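Cadherin-related family member 2 (Mus musculus, PDB 5CYX) probably holds neighbouring microvilli of the epithelial brush border together, through calcium-dependent binding of its extracellular cadherin repeats to CDHR5. Local coordinates at residues D67-I78 with E90-N101; D214-I223 with V244-I253. All coordinates share one frame; numbering follows the deposited sequence.

Interaction 1: residues D67-I78 with E90-N101; sequences DFETVPFFKITI and EMQVIVEDRNDN. With CA (calcium ion), chain C; CA (calcium ion), chain B; CA (calcium ion), chain D.
The Phe68 ring carries Asp97 on one face. Asp97 CB sits 3.8 Å from the ring centroid, shifted toward the rim, and the carboxylate is stacked on the ring with the two planes 23° apart. At the ring edge, Val95 O comes within 3.2 Å of Phe68 CD1, and Glu69 OE2 lies in the ring plane. A second ring, Phe74, makes a CH-pi contact: Val93 CB lies over one face, 4.0 Å from its centroid. Phe74 holds CG between its backbone N and carbonyl carbon (chi1 60°), which swings the ring over Val93. Strands 73-78 and 90-96 run antiparallel, joined by backbone hydrogen bonds; Val93 N to Phe74 O measures 2.8 Å.

Beyond the strands, carboxylates meet at calcium. Glu69 OE1 bridges two ions, at 2.4 Å and 2.7 Å, and its OE2 binds the second of these, as does Asp97 OD1 at 2.3 Å. Asp100 gives one oxygen to each ion. Asp67 OD1 and a water bind the first ion, Arg98 O the second. Glu18 reaches both, and Asp133 of the next repeat completes the second. Asp97 OD2 turns to Thr134. A serine in place of Phe68 would probably open a gap beside Val95 and strip packing from Asp97 CB and its carboxylate. Glu69 OE2 and Asp97 OD1 are only 3.0 Å apart, so the calcium charge probably offsets their repulsion and lets the carboxylates stay close.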
loop_
_atom_site.group_PDB
_atom_site.type_symbol
_atom_site.label_atom_id
_atom_site.label_comp_id
_atom_site.label_asym_id
_atom_site.label_seq_id
_atom_site.Cartn_x
_atom_site.Cartn_y
_atom_site.Cartn_z
ATOM N N ASP A 67 -26.321 20.816 -19.035
ATOM C CA ASP A 67 -25.877 19.945 -17.962
ATOM C C ASP A 67 -25.446 18.621 -18.549
ATOM O O ASP A 67 -26.270 17.787 -18.922
ATOM C CB ASP A 67 -27.022 19.732 -16.907
ATOM C CG ASP A 67 -26.559 18.880 -15.719
ATOM O OD1 ASP A 67 -25.338 18.710 -15.483
ATOM O OD2 ASP A 67 -27.393 18.323 -15.035
ATOM N N PHE A 68 -24.138 18.450 -18.656
ATOM C CA PHE A 68 -23.561 17.270 -19.216
ATOM C C PHE A 68 -24.009 16.024 -18.481
ATOM O O PHE A 68 -24.257 15.000 -19.106
ATOM C CB PHE A 68 -22.042 17.341 -19.137
ATOM C CG PHE A 68 -21.376 16.122 -19.681
ATOM C CD1 PHE A 68 -21.237 15.963 -21.052
ATOM C CD2 PHE A 68 -20.881 15.129 -18.835
ATOM C CE1 PHE A 68 -20.592 14.845 -21.565
ATOM C CE2 PHE A 68 -20.248 14.012 -19.344
ATOM C CZ PHE A 68 -20.131 13.867 -20.706
ATOM N N GLU A 69 -24.120 16.121 -17.159
ATOM C CA GLU A 69 -24.468 14.958 -16.346
ATOM C C GLU A 69 -25.853 14.354 -16.673
ATOM O O GLU A 69 -26.034 13.138 -16.489
ATOM C CB GLU A 69 -24.382 15.289 -14.853
ATOM C CG GLU A 69 -22.973 15.249 -14.300
ATOM C CD GLU A 69 -22.012 16.287 -14.923
ATOM O OE1 GLU A 69 -22.277 17.486 -14.972
ATOM O OE2 GLU A 69 -20.960 15.924 -15.383
ATOM N N THR A 70 -26.789 15.159 -17.184
ATOM C CA THR A 70 -28.130 14.648 -17.597
ATOM C C THR A 70 -28.368 14.614 -19.110
ATOM O O THR A 70 -28.933 13.648 -19.599
ATOM C CB THR A 70 -29.274 15.461 -16.992
ATOM O OG1 THR A 70 -28.760 16.715 -16.578
ATOM C CG2 THR A 70 -29.855 14.786 -15.776
ATOM N N VAL A 71 -27.979 15.660 -19.839
ATOM C CA VAL A 71 -28.209 15.716 -21.278
ATOM C C VAL A 71 -26.882 16.044 -21.994
ATOM O O VAL A 71 -26.562 17.197 -22.280
ATOM C CB VAL A 71 -29.330 16.687 -21.668
ATOM C CG1 VAL A 71 -29.596 16.570 -23.165
ATOM C CG2 VAL A 71 -30.642 16.365 -20.908
ATOM N N PRO A 72 -26.096 15.010 -22.267
ATOM C CA PRO A 72 -24.791 15.172 -22.893
ATOM C C PRO A 72 -24.790 15.675 -24.362
ATOM O O PRO A 72 -23.798 16.313 -24.799
ATOM C CB PRO A 72 -24.165 13.778 -22.774
ATOM C CG PRO A 72 -25.298 12.846 -22.599
ATOM C CD PRO A 72 -26.377 13.612 -21.896
ATOM N N PHE A 73 -25.869 15.390 -25.092
ATOM C CA PHE A 73 -26.064 15.877 -26.450
ATOM C C PHE A 73 -27.542 15.942 -26.732
ATOM O O PHE A 73 -28.326 15.290 -26.053
ATOM C CB PHE A 73 -25.305 14.985 -27.489
ATOM C CG PHE A 73 -25.788 13.559 -27.538
ATOM C CD1 PHE A 73 -25.257 12.601 -26.676
ATOM C CD2 PHE A 73 -26.805 13.181 -28.412
ATOM C CE1 PHE A 73 -25.728 11.273 -26.686
ATOM C CE2 PHE A 73 -27.299 11.855 -28.431
ATOM C CZ PHE A 73 -26.772 10.904 -27.551
ATOM N N PHE A 74 -27.940 16.733 -27.712
ATOM C CA PHE A 74 -29.325 16.743 -28.169
ATOM C C PHE A 74 -29.410 17.418 -29.537
ATOM O O PHE A 74 -28.480 18.095 -29.940
ATOM C CB PHE A 74 -30.240 17.434 -27.149
ATOM C CG PHE A 74 -29.862 18.868 -26.878
ATOM C CD1 PHE A 74 -28.934 19.184 -25.891
ATOM C CD2 PHE A 74 -30.411 19.895 -27.617
ATOM C CE1 PHE A 74 -28.569 20.504 -25.648
ATOM C CE2 PHE A 74 -30.064 21.225 -27.364
ATOM C CZ PHE A 74 -29.128 21.525 -26.389
ATOM N N LYS A 75 -30.494 17.182 -30.260
ATOM C CA LYS A 75 -30.744 17.785 -31.580
ATOM C C LYS A 75 -31.647 19.021 -31.520
ATOM O O LYS A 75 -32.605 19.097 -30.710
ATOM C CB LYS A 75 -31.480 16.804 -32.511
ATOM C CG LYS A 75 -30.635 15.684 -32.998
ATOM C CD LYS A 75 -31.414 14.740 -33.936
ATOM C CE LYS A 75 -30.591 13.464 -34.181
ATOM N NZ LYS A 75 -29.102 13.716 -34.266
ATOM N N ILE A 76 -31.414 19.918 -32.465
ATOM C CA ILE A 76 -32.322 21.036 -32.685
ATOM C C ILE A 76 -32.648 21.135 -34.161
ATOM O O ILE A 76 -31.911 20.658 -34.986
ATOM C CB ILE A 76 -31.734 22.377 -32.184
ATOM C CG1 ILE A 76 -30.323 22.593 -32.739
ATOM C CG2 ILE A 76 -31.711 22.380 -30.680
ATOM C CD1 ILE A 76 -29.730 23.968 -32.454
ATOM N N THR A 77 -33.767 21.757 -34.472
ATOM C CA THR A 77 -34.109 22.081 -35.841
ATOM C C THR A 77 -33.974 23.609 -35.999
ATOM O O THR A 77 -34.604 24.388 -35.258
ATOM C CB THR A 77 -35.532 21.561 -36.200
ATOM O OG1 THR A 77 -35.555 20.128 -36.059
ATOM C CG2 THR A 77 -35.909 21.909 -37.625
ATOM N N ILE A 78 -33.148 24.005 -36.945
ATOM C CA ILE A 78 -32.992 25.376 -37.339
ATOM C C ILE A 78 -33.736 25.609 -38.648
ATOM O O ILE A 78 -33.690 24.781 -39.556
ATOM C CB ILE A 78 -31.497 25.721 -37.517
ATOM C CG1 ILE A 78 -30.787 25.626 -36.161
ATOM C CG2 ILE A 78 -31.347 27.138 -38.076
ATOM C CD1 ILE A 78 -29.301 25.406 -36.278
ATOM N N GLU A 90 -31.461 19.901 -39.384
ATOM C CA GLU A 90 -31.131 19.499 -38.024
ATOM C C GLU A 90 -29.670 19.784 -37.732
ATOM O O GLU A 90 -28.830 19.758 -38.624
ATOM C CB GLU A 90 -31.458 18.038 -37.777
ATOM C CG GLU A 90 -32.955 17.776 -37.863
ATOM C CD GLU A 90 -33.329 16.332 -37.618
ATOM O OE1 GLU A 90 -32.530 15.432 -37.964
ATOM O OE2 GLU A 90 -34.436 16.091 -37.097
ATOM N N MET A 91 -29.405 20.096 -36.472
ATOM C CA MET A 91 -28.080 20.425 -35.975
ATOM C C MET A 91 -27.968 19.674 -34.685
ATOM O O MET A 91 -28.915 19.644 -33.884
ATOM C CB MET A 91 -28.031 21.919 -35.656
ATOM C CG MET A 91 -26.694 22.488 -35.255
ATOM S SD MET A 91 -26.036 23.490 -36.606
ATOM C CE MET A 91 -24.343 22.903 -36.704
ATOM N N GLN A 92 -26.835 19.059 -34.461
ATOM C CA GLN A 92 -26.571 18.458 -33.184
ATOM C C GLN A 92 -25.787 19.400 -32.231
ATOM O O GLN A 92 -24.858 20.077 -32.648
ATOM C CB GLN A 92 -25.805 17.167 -33.369
ATOM C CG GLN A 92 -25.812 16.325 -32.107
ATOM C CD GLN A 92 -25.055 15.032 -32.290
ATOM O OE1 GLN A 92 -23.955 15.015 -32.867
ATOM N NE2 GLN A 92 -25.617 13.943 -31.775
ATOM N N VAL A 93 -26.179 19.377 -30.955
ATOM C CA VAL A 93 -25.484 20.068 -29.890
ATOM C C VAL A 93 -24.718 19.040 -29.035
ATOM O O VAL A 93 -25.334 18.190 -28.420
ATOM C CB VAL A 93 -26.457 20.911 -29.047
ATOM C CG1 VAL A 93 -25.702 21.666 -27.980
ATOM C CG2 VAL A 93 -27.212 21.875 -29.931
ATOM N N ILE A 94 -23.370 19.078 -29.083
ATOM C CA ILE A 94 -22.539 18.350 -28.148
ATOM C C ILE A 94 -22.343 19.253 -26.914
ATOM O O ILE A 94 -21.858 20.385 -27.038
ATOM C CB ILE A 94 -21.189 17.959 -28.788
ATOM C CG1 ILE A 94 -21.381 17.190 -30.116
ATOM C CG2 ILE A 94 -20.333 17.124 -27.850
ATOM C CD1 ILE A 94 -22.361 16.023 -30.018
ATOM N N VAL A 95 -22.738 18.781 -25.734
ATOM C CA VAL A 95 -22.455 19.470 -24.473
ATOM C C VAL A 95 -21.159 18.917 -23.909
ATOM O O VAL A 95 -21.028 17.715 -23.739
ATOM C CB VAL A 95 -23.606 19.308 -23.461
ATOM C CG1 VAL A 95 -23.327 20.081 -22.172
ATOM C CG2 VAL A 95 -24.898 19.839 -24.051
ATOM N N GLU A 96 -20.167 19.772 -23.679
ATOM C CA GLU A 96 -18.906 19.342 -23.075
ATOM C C GLU A 96 -18.928 19.379 -21.541
ATOM O O GLU A 96 -19.385 20.368 -20.907
ATOM C CB GLU A 96 -17.739 20.211 -23.533
ATOM C CG GLU A 96 -17.281 19.956 -24.947
ATOM C CD GLU A 96 -15.923 20.596 -25.258
ATOM O OE1 GLU A 96 -15.644 21.698 -24.704
ATOM O OE2 GLU A 96 -15.161 19.987 -26.060
ATOM N N ASP A 97 -18.346 18.340 -20.962
ATOM C CA ASP A 97 -18.224 18.197 -19.531
ATOM C C ASP A 97 -17.312 19.304 -18.982
ATOM O O ASP A 97 -16.271 19.640 -19.607
ATOM C CB ASP A 97 -17.634 16.808 -19.158
ATOM C CG ASP A 97 -17.782 16.479 -17.655
ATOM O OD1 ASP A 97 -18.657 17.069 -16.960
ATOM O OD2 ASP A 97 -16.967 15.657 -17.158
ATOM N N ARG A 98 -17.729 19.883 -17.851
ATOM C CA ARG A 98 -16.808 20.776 -17.061
ATOM C C ARG A 98 -16.831 20.333 -15.574
ATOM O O ARG A 98 -17.782 19.599 -15.115
ATOM C CB ARG A 98 -17.214 22.221 -17.230
ATOM C CG ARG A 98 -17.034 22.773 -18.635
ATOM C CD ARG A 98 -15.607 23.208 -18.827
ATOM N NE ARG A 98 -15.330 23.678 -20.174
ATOM C CZ ARG A 98 -15.009 22.927 -21.211
ATOM N NH1 ARG A 98 -14.752 23.501 -22.369
ATOM N NH2 ARG A 98 -14.943 21.606 -21.131
ATOM N N ASN A 99 -15.794 20.703 -14.828
ATOM C CA ASN A 99 -15.686 20.277 -13.450
ATOM C C ASN A 99 -16.591 21.101 -12.507
ATOM O O ASN A 99 -16.094 21.977 -11.752
ATOM C CB ASN A 99 -14.257 20.299 -12.978
ATOM C CG ASN A 99 -14.054 19.550 -11.718
ATOM O OD1 ASN A 99 -14.948 18.851 -11.242
ATOM N ND2 ASN A 99 -12.900 19.707 -11.144
ATOM N N ASP A 100 -17.895 20.802 -12.558
ATOM C CA ASP A 100 -18.893 21.447 -11.692
ATOM C C ASP A 100 -19.412 20.480 -10.641
ATOM O O ASP A 100 -20.335 20.835 -9.949
ATOM C CB ASP A 100 -20.095 21.965 -12.523
ATOM C CG ASP A 100 -20.773 20.821 -13.374
ATOM O OD1 ASP A 100 -20.200 19.728 -13.537
ATOM O OD2 ASP A 100 -21.901 20.987 -13.832
ATOM N N ASN A 101 -18.903 19.237 -10.536
ATOM C CA ASN A 101 -19.353 18.420 -9.379
ATOM C C ASN A 101 -18.229 18.157 -8.391
ATOM O O ASN A 101 -17.058 18.174 -8.792
ATOM C CB ASN A 101 -20.016 17.127 -9.806
ATOM C CG ASN A 101 -21.385 17.349 -10.387
ATOM O OD1 ASN A 101 -22.359 17.570 -9.648
ATOM N ND2 ASN A 101 -21.483 17.305 -11.689
HETATM CA CA CA C . -19.694 18.092 -15.157
HETATM CA CA CA B . -23.371 19.633 -14.703
HETATM CA CA CA D . -15.569 16.940 -10.091
HETATM O O HOH W 1 -24.026 19.224 -12.364
#

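Interaction 2: residues D214-I223 with V244-I253; sequences DEPDLDPRFI and VEAVDSDKGI. With CA (calcium ion), chain E; CA (calcium ion), chain F.
The backbones of 220-222 and 246-248 run antiparallel, their axes 4.2 Å apart at closest approach, with Arg221 and Val247 as a hydrogen-bonded pair. Two residues on, Ile223 N bonds to Glu245 O. The Phe222 ring lies against Ala246, whose CB sits over one face at 4.0 Å from the centroid; Val244 CG2 is near the ring edge. Ala302 of strand 295-304 touches both Phe222 and Ala246.

Ser249 OG donates to Asp219 O at 2.7 Å, nearly in line with the carbonyl. Asp250 is shared between two calcium ions: OD1 binds one at 2.3 Å and OD2 the other at 2.2 Å. Its CG is anti to the carbonyl carbon (chi1 -55°), which turns the carboxylate toward 214-218. There OD2 also takes Leu218 N on its syn lone pair, at 3.1 Å. Asp214 OD1 binds calcium, while OD2 accepts Gly252 N at 2.8 Å on its anti lone pair. Gly252 has no side chain, and a CB here would run into Asp214 CB. Ile253 CD1 packs on the Pro216 ring.

Glu215 O, Asp217 and Glu116 also bind the first ion; Leu218 O, Asp248 and Glu304 bind the second. Asp248 OD1 accepts Asp250 N in an Asx turn, met from above the carboxylate plane. Residues of one repeat, the linker and the next repeat gathered round calcium in this way form the junction characteristic of tandem cadherin repeats.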
loop_
_atom_site.group_PDB
_atom_site.type_symbol
_atom_site.label_atom_id
_atom_site.label_comp_id
_atom_site.label_asym_id
_atom_site.label_seq_id
_atom_site.Cartn_x
_atom_site.Cartn_y
_atom_site.Cartn_z
ATOM N N ASP A 214 -7.410 -3.073 23.678
ATOM C CA ASP A 214 -6.271 -3.498 24.462
ATOM C C ASP A 214 -6.219 -5.027 24.436
ATOM O O ASP A 214 -7.246 -5.719 24.681
ATOM C CB ASP A 214 -6.360 -2.976 25.895
ATOM C CG ASP A 214 -5.034 -3.027 26.630
ATOM O OD1 ASP A 214 -3.949 -3.440 26.033
ATOM O OD2 ASP A 214 -5.079 -2.624 27.802
ATOM N N GLU A 215 -5.033 -5.545 24.098
ATOM C CA GLU A 215 -4.809 -6.990 24.081
ATOM C C GLU A 215 -3.774 -7.375 25.133
ATOM O O GLU A 215 -2.982 -6.554 25.513
ATOM C CB GLU A 215 -4.365 -7.440 22.707
ATOM C CG GLU A 215 -5.446 -7.331 21.637
ATOM C CD GLU A 215 -4.900 -7.830 20.293
ATOM O OE1 GLU A 215 -4.184 -7.095 19.567
ATOM O OE2 GLU A 215 -5.161 -8.990 19.976
ATOM N N PRO A 216 -3.830 -8.611 25.647
ATOM C CA PRO A 216 -2.986 -8.935 26.784
ATOM C C PRO A 216 -1.545 -9.239 26.353
ATOM O O PRO A 216 -1.238 -10.369 25.988
ATOM C CB PRO A 216 -3.670 -10.142 27.398
ATOM C CG PRO A 216 -4.413 -10.788 26.271
ATOM C CD PRO A 216 -4.821 -9.671 25.359
ATOM N N ASP A 217 -0.702 -8.207 26.362
ATOM C CA ASP A 217 0.705 -8.372 25.999
ATOM C C ASP A 217 1.669 -7.561 26.845
ATOM O O ASP A 217 2.788 -7.350 26.428
ATOM C CB ASP A 217 0.894 -7.979 24.528
ATOM C CG ASP A 217 0.568 -6.508 24.251
ATOM O OD1 ASP A 217 0.009 -5.754 25.106
ATOM O OD2 ASP A 217 0.880 -6.107 23.125
ATOM N N LEU A 218 1.235 -7.116 28.017
ATOM C CA LEU A 218 2.103 -6.466 28.958
ATOM C C LEU A 218 2.001 -7.244 30.250
ATOM O O LEU A 218 0.886 -7.632 30.704
ATOM C CB LEU A 218 1.674 -5.014 29.137
ATOM C CG LEU A 218 1.826 -4.116 27.911
ATOM C CD1 LEU A 218 1.172 -2.778 28.175
ATOM C CD2 LEU A 218 3.310 -3.904 27.603
ATOM N N ASP A 219 3.157 -7.479 30.860
ATOM C CA ASP A 219 3.219 -8.230 32.106
ATOM C C ASP A 219 2.669 -7.395 33.278
ATOM O O ASP A 219 2.591 -6.174 33.176
ATOM C CB ASP A 219 4.667 -8.696 32.395
ATOM C CG ASP A 219 5.117 -9.870 31.494
ATOM O OD1 ASP A 219 4.269 -10.544 30.858
ATOM O OD2 ASP A 219 6.338 -10.117 31.433
ATOM N N PRO A 220 2.278 -8.057 34.382
ATOM C CA PRO A 220 1.887 -7.351 35.609
ATOM C C PRO A 220 3.047 -6.684 36.338
ATOM O O PRO A 220 4.171 -7.153 36.232
ATOM C CB PRO A 220 1.337 -8.466 36.482
ATOM C CG PRO A 220 2.103 -9.658 36.045
ATOM C CD PRO A 220 2.231 -9.519 34.558
ATOM N N ARG A 221 2.761 -5.622 37.091
ATOM C CA ARG A 221 3.780 -4.889 37.874
ATOM C C ARG A 221 3.390 -4.707 39.331
ATOM O O ARG A 221 2.294 -4.238 39.643
ATOM C CB ARG A 221 3.989 -3.503 37.294
ATOM C CG ARG A 221 4.809 -3.498 36.035
ATOM C CD ARG A 221 4.728 -2.134 35.372
ATOM N NE ARG A 221 6.007 -1.748 34.772
ATOM C CZ ARG A 221 7.100 -1.349 35.440
ATOM N NH1 ARG A 221 8.198 -1.044 34.755
ATOM N NH2 ARG A 221 7.122 -1.268 36.773
ATOM N N PHE A 222 4.313 -5.025 40.221
ATOM C CA PHE A 222 4.103 -4.776 41.638
ATOM C C PHE A 222 3.935 -3.284 41.920
ATOM O O PHE A 222 4.502 -2.447 41.238
ATOM C CB PHE A 222 5.255 -5.348 42.454
ATOM C CG PHE A 222 5.222 -6.837 42.539
ATOM C CD1 PHE A 222 4.458 -7.469 43.515
ATOM C CD2 PHE A 222 5.928 -7.614 41.626
ATOM C CE1 PHE A 222 4.415 -8.842 43.587
ATOM C CE2 PHE A 222 5.865 -9.001 41.684
ATOM C CZ PHE A 222 5.118 -9.610 42.669
ATOM N N ILE A 223 3.127 -2.976 42.921
ATOM C CA ILE A 223 2.828 -1.601 43.309
ATOM C C ILE A 223 4.048 -0.885 43.908
ATOM O O ILE A 223 4.230 0.301 43.677
ATOM C CB ILE A 223 1.616 -1.596 44.300
ATOM C CG1 ILE A 223 0.345 -2.055 43.576
ATOM C CG2 ILE A 223 1.391 -0.231 44.939
ATOM C CD1 ILE A 223 0.082 -1.369 42.248
ATOM N N VAL A 244 1.057 -8.038 49.533
ATOM C CA VAL A 244 1.654 -7.451 48.334
ATOM C C VAL A 244 0.590 -7.379 47.263
ATOM O O VAL A 244 -0.406 -8.096 47.321
ATOM C CB VAL A 244 2.884 -8.225 47.808
ATOM C CG1 VAL A 244 4.021 -8.135 48.809
ATOM C CG2 VAL A 244 2.576 -9.683 47.518
ATOM N N GLU A 245 0.821 -6.506 46.293
ATOM C CA GLU A 245 -0.063 -6.328 45.169
ATOM C C GLU A 245 0.730 -6.086 43.882
ATOM O O GLU A 245 1.690 -5.322 43.853
ATOM C CB GLU A 245 -1.025 -5.181 45.438
ATOM C CG GLU A 245 -2.188 -5.133 44.452
ATOM C CD GLU A 245 -3.158 -3.996 44.718
ATOM O OE1 GLU A 245 -4.134 -3.865 43.961
ATOM O OE2 GLU A 245 -2.955 -3.223 45.676
ATOM N N ALA A 246 0.346 -6.807 42.838
ATOM C CA ALA A 246 0.768 -6.559 41.479
ATOM C C ALA A 246 -0.456 -6.414 40.643
ATOM O O ALA A 246 -1.462 -7.060 40.910
ATOM C CB ALA A 246 1.603 -7.704 40.981
ATOM N N VAL A 247 -0.402 -5.557 39.635
ATOM C CA VAL A 247 -1.570 -5.325 38.780
ATOM C C VAL A 247 -1.189 -5.426 37.317
ATOM O O VAL A 247 -0.047 -5.155 36.926
ATOM C CB VAL A 247 -2.244 -3.955 39.052
ATOM C CG1 VAL A 247 -2.682 -3.854 40.517
ATOM C CG2 VAL A 247 -1.320 -2.804 38.722
ATOM N N ASP A 248 -2.181 -5.780 36.517
ATOM C CA ASP A 248 -2.030 -5.957 35.084
ATOM C C ASP A 248 -1.729 -4.604 34.436
ATOM O O ASP A 248 -2.467 -3.640 34.639
ATOM C CB ASP A 248 -3.318 -6.561 34.544
ATOM C CG ASP A 248 -3.290 -6.814 33.077
ATOM O OD1 ASP A 248 -2.212 -6.683 32.467
ATOM O OD2 ASP A 248 -4.358 -7.175 32.536
ATOM N N SER A 249 -0.631 -4.535 33.664
ATOM C CA SER A 249 -0.270 -3.305 32.964
ATOM C C SER A 249 -1.173 -3.022 31.789
ATOM O O SER A 249 -1.223 -1.899 31.306
ATOM C CB SER A 249 1.209 -3.348 32.518
ATOM O OG SER A 249 2.009 -3.541 33.638
ATOM N N ASP A 250 -1.927 -4.037 31.322
ATOM C CA ASP A 250 -2.915 -3.809 30.287
ATOM C C ASP A 250 -4.172 -3.227 30.967
ATOM O O ASP A 250 -5.065 -3.968 31.458
ATOM C CB ASP A 250 -3.230 -5.094 29.489
ATOM C CG ASP A 250 -1.983 -5.752 28.888
ATOM O OD1 ASP A 250 -1.489 -5.262 27.901
ATOM O OD2 ASP A 250 -1.486 -6.771 29.424
ATOM N N LYS A 251 -4.270 -1.906 30.939
ATOM C CA LYS A 251 -5.293 -1.159 31.689
ATOM C C LYS A 251 -6.677 -1.243 31.042
ATOM O O LYS A 251 -7.637 -0.918 31.671
ATOM C CB LYS A 251 -4.918 0.316 31.911
ATOM C CG LYS A 251 -3.554 0.546 32.547
ATOM C CD LYS A 251 -3.466 0.012 33.964
ATOM C CE LYS A 251 -2.079 0.263 34.531
ATOM N NZ LYS A 251 -1.820 -0.568 35.734
ATOM N N GLY A 252 -6.756 -1.650 29.791
ATOM C CA GLY A 252 -8.010 -1.962 29.149
ATOM C C GLY A 252 -8.552 -3.341 29.481
ATOM O O GLY A 252 -9.634 -3.684 29.058
ATOM N N ILE A 253 -7.769 -4.119 30.213
ATOM C CA ILE A 253 -8.051 -5.476 30.561
ATOM C C ILE A 253 -8.165 -5.633 32.059
ATOM O O ILE A 253 -9.172 -6.134 32.517
ATOM C CB ILE A 253 -7.026 -6.476 29.916
ATOM C CG1 ILE A 253 -7.206 -6.485 28.390
ATOM C CG2 ILE A 253 -7.262 -7.921 30.381
ATOM C CD1 ILE A 253 -6.028 -7.055 27.582
HETATM CA CA CA E . -1.921 -4.540 25.721
HETATM CA CA CA F . -1.305 -8.333 30.952
HETATM O O HOH W 2 -3.720 -8.683 30.422
HETATM O O HOH W 3 -0.958 -2.390 25.415
HETATM O O HOH W 4 -0.544 -10.138 29.327
#

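How the interactions relate
Interaction 1 comes first along the chain and closes before interaction 2 opens. Their centres are about 68 Å apart and their nearest atoms about 40 Å, on opposite sides of the chain's centre. They share no sheet. Interaction 1 joins the two strands of a hairpin in the first cadherin repeat and continues into its calcium-bound junction with the second. Interaction 2 lies at the junction of the second and third repeats and pairs an edge strand with strand 240-248. The second repeat spans the distance between them. Calcium thus ties both junctions of this three-repeat fragment, consistent with a stiffened, elongated ectodomain and with calcium-dependent adhesion.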